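Local coordinates for glucose-6-phosphate isomerase like protein (Thermus thermophilus, PDB 1WIW) that probably isomerises phosphorylated sugars, interconverting glucose-6-phosphate or mannose-6-phosphate with fructose-6-phosphate, at residues R140-E145 / N151-L156. Sequence-based numbering, arbitrary orientation.
Sequences RRLGPE and NPAKFL
Asn151 turns CB, CG and ND2 of its side chain to the backbone of Arg141 and Leu142 while OD1 serves the helix, a worked example of one amide serving two segments of the backbone. CG stands anti to the backbone N (chi1 -171°), which carries the amide across to the 140-145 segment. Asn151 CB begins the approach, 3.4 Å from Arg141 O. Asn151 CG passes closer to Arg141 O, at 3.1 Å, and Asn151 CA adds a CA-H...O contact to it. At the tip the two branches divide the work. Asn151 ND2 donates to Leu142 O over 3.0 Å with a fairly straight N-H (159°); the acceptor lies near the amide plane, yet ND2 sits above the carbonyl plane of Leu142, whose oxygen also bonds to Tyr268 on helix 251-272. Asn151 OD1 takes Lys154 N at 3.0 Å, plus a weaker bond from Ala153 N. This is a helix N-cap: Asn151 immediately precedes helix 152-160, in the C-terminal SIS-domain part of the chain, and its amide ties that first turn to the loop leaving helix 125-139. With an alanine here, the backbone N-H groups of Ala153 and Lys154 would probably lose their cap, and Leu142 O one of its donors. Beside the cap, Leu142 CD2 rests on Pro152 CD and Ala153 CB, both 3.9 Å away, while Trp264 of helix 251-272 touches the same leucine. Extended beyond CG, Lys154 reaches Pro144 with its last two atoms, CE near the carbonyl and Lys154 NZ bonded to Pro144 O at 2.6 Å, above the carbonyl plane. That ammonium also donates to the carbonyls of Leu4 and Val146, and a salt bridge with Asp5 probably balances its charge.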
loop_
_atom_site.group_PDB
_atom_site.type_symbol
_atom_site.label_atom_id
_atom_site.label_comp_id
_atom_site.label_asym_id
_atom_site.label_seq_id
_atom_site.Cartn_x
_atom_site.Cartn_y
_atom_site.Cartn_z
ATOM N N ARG B 140 1.589 19.457 -22.682
ATOM C CA ARG B 140 0.897 20.236 -23.711
ATOM C C ARG B 140 -0.592 20.463 -23.472
ATOM O O ARG B 140 -1.122 21.512 -23.826
ATOM C CB ARG B 140 1.072 19.580 -25.083
ATOM C CG ARG B 140 2.512 19.512 -25.569
ATOM C CD ARG B 140 2.610 18.674 -26.838
ATOM N NE ARG B 140 3.992 18.347 -27.177
ATOM C CZ ARG B 140 4.339 17.407 -28.051
ATOM N NH1 ARG B 140 5.620 17.169 -28.303
ATOM N NH2 ARG B 140 3.403 16.698 -28.671
ATOM N N ARG B 141 -1.267 19.488 -22.875
ATOM C CA ARG B 141 -2.706 19.604 -22.638
ATOM C C ARG B 141 -3.100 19.752 -21.174
ATOM O O ARG B 141 -4.287 19.758 -20.855
ATOM C CB ARG B 141 -3.421 18.378 -23.220
ATOM C CG ARG B 141 -3.201 18.175 -24.717
ATOM C CD ARG B 141 -3.698 16.810 -25.186
ATOM N NE ARG B 141 -5.155 16.691 -25.172
ATOM C CZ ARG B 141 -5.969 17.377 -25.970
ATOM N NH1 ARG B 141 -7.282 17.205 -25.892
ATOM N NH2 ARG B 141 -5.469 18.235 -26.848
ATOM N N LEU B 142 -2.120 19.896 -20.288
ATOM C CA LEU B 142 -2.417 19.990 -18.857
ATOM C C LEU B 142 -2.322 21.367 -18.208
ATOM O O LEU B 142 -2.776 21.554 -17.079
ATOM C CB LEU B 142 -1.513 19.022 -18.090
ATOM C CG LEU B 142 -1.553 17.553 -18.527
ATOM C CD1 LEU B 142 -0.581 16.757 -17.680
ATOM C CD2 LEU B 142 -2.974 16.995 -18.390
ATOM N N GLY B 143 -1.731 22.326 -18.910
ATOM C CA GLY B 143 -1.583 23.658 -18.347
ATOM C C GLY B 143 -2.880 24.418 -18.131
ATOM O O GLY B 143 -3.887 24.134 -18.778
ATOM N N PRO B 144 -2.872 25.408 -17.227
ATOM C CA PRO B 144 -4.026 26.243 -16.886
ATOM C C PRO B 144 -4.650 26.942 -18.093
ATOM O O PRO B 144 -5.854 27.207 -18.108
ATOM C CB PRO B 144 -3.447 27.245 -15.888
ATOM C CG PRO B 144 -2.333 26.489 -15.253
ATOM C CD PRO B 144 -1.696 25.806 -16.433
ATOM N N GLU B 145 -3.830 27.233 -19.099
ATOM C CA GLU B 145 -4.312 27.913 -20.293
ATOM C C GLU B 145 -5.108 26.971 -21.198
ATOM O O GLU B 145 -5.805 27.414 -22.111
ATOM C CB GLU B 145 -3.136 28.532 -21.070
ATOM C CG GLU B 145 -2.267 27.541 -21.846
ATOM C CD GLU B 145 -1.310 26.737 -20.978
ATOM O OE1 GLU B 145 -0.602 25.872 -21.544
ATOM O OE2 GLU B 145 -1.252 26.963 -19.748
ATOM N N ASN B 151 -8.448 19.624 -21.503
ATOM C CA ASN B 151 -7.483 19.331 -20.452
ATOM C C ASN B 151 -7.949 18.126 -19.632
ATOM O O ASN B 151 -8.938 18.209 -18.907
ATOM C CB ASN B 151 -7.347 20.565 -19.558
ATOM C CG ASN B 151 -6.211 20.451 -18.570
ATOM O OD1 ASN B 151 -6.019 19.411 -17.949
ATOM N ND2 ASN B 151 -5.457 21.535 -18.408
ATOM N N PRO B 152 -7.241 16.987 -19.743
ATOM C CA PRO B 152 -7.584 15.758 -19.015
ATOM C C PRO B 152 -7.531 15.881 -17.496
ATOM O O PRO B 152 -8.339 15.269 -16.800
ATOM C CB PRO B 152 -6.562 14.742 -19.538
ATOM C CG PRO B 152 -6.260 15.242 -20.909
ATOM C CD PRO B 152 -6.150 16.732 -20.697
ATOM N N ALA B 153 -6.573 16.652 -16.987
ATOM C CA ALA B 153 -6.431 16.837 -15.544
ATOM C C ALA B 153 -7.581 17.668 -14.991
ATOM O O ALA B 153 -8.122 17.351 -13.934
ATOM C CB ALA B 153 -5.094 17.504 -15.215
ATOM N N LYS B 154 -7.950 18.735 -15.697
ATOM C CA LYS B 154 -9.062 19.572 -15.249
ATOM C C LYS B 154 -10.339 18.745 -15.293
ATOM O O LYS B 154 -11.140 18.780 -14.363
ATOM C CB LYS B 154 -9.239 20.808 -16.144
ATOM C CG LYS B 154 -8.161 21.863 -15.978
ATOM C CD LYS B 154 -8.496 23.139 -16.739
ATOM C CE LYS B 154 -7.376 24.172 -16.626
ATOM N NZ LYS B 154 -7.653 25.389 -17.448
ATOM N N PHE B 155 -10.526 18.006 -16.382
ATOM C CA PHE B 155 -11.714 17.180 -16.537
ATOM C C PHE B 155 -11.807 16.144 -15.418
ATOM O O PHE B 155 -12.864 15.985 -14.815
ATOM C CB PHE B 155 -11.708 16.467 -17.890
ATOM C CG PHE B 155 -13.017 15.799 -18.224
ATOM C CD1 PHE B 155 -14.061 16.529 -18.791
ATOM C CD2 PHE B 155 -13.224 14.454 -17.928
ATOM C CE1 PHE B 155 -15.295 15.927 -19.056
ATOM C CE2 PHE B 155 -14.454 13.842 -18.187
ATOM C CZ PHE B 155 -15.491 14.582 -18.752
ATOM N N LEU B 156 -10.704 15.447 -15.140
ATOM C CA LEU B 156 -10.697 14.422 -14.091
ATOM C C LEU B 156 -10.919 15.026 -12.704
ATOM O O LEU B 156 -11.572 14.423 -11.853
ATOM C CB LEU B 156 -9.377 13.639 -14.105
ATOM C CG LEU B 156 -9.257 12.494 -13.085
ATOM C CD1 LEU B 156 -10.433 11.530 -13.255
ATOM C CD2 LEU B 156 -7.927 11.751 -13.272
#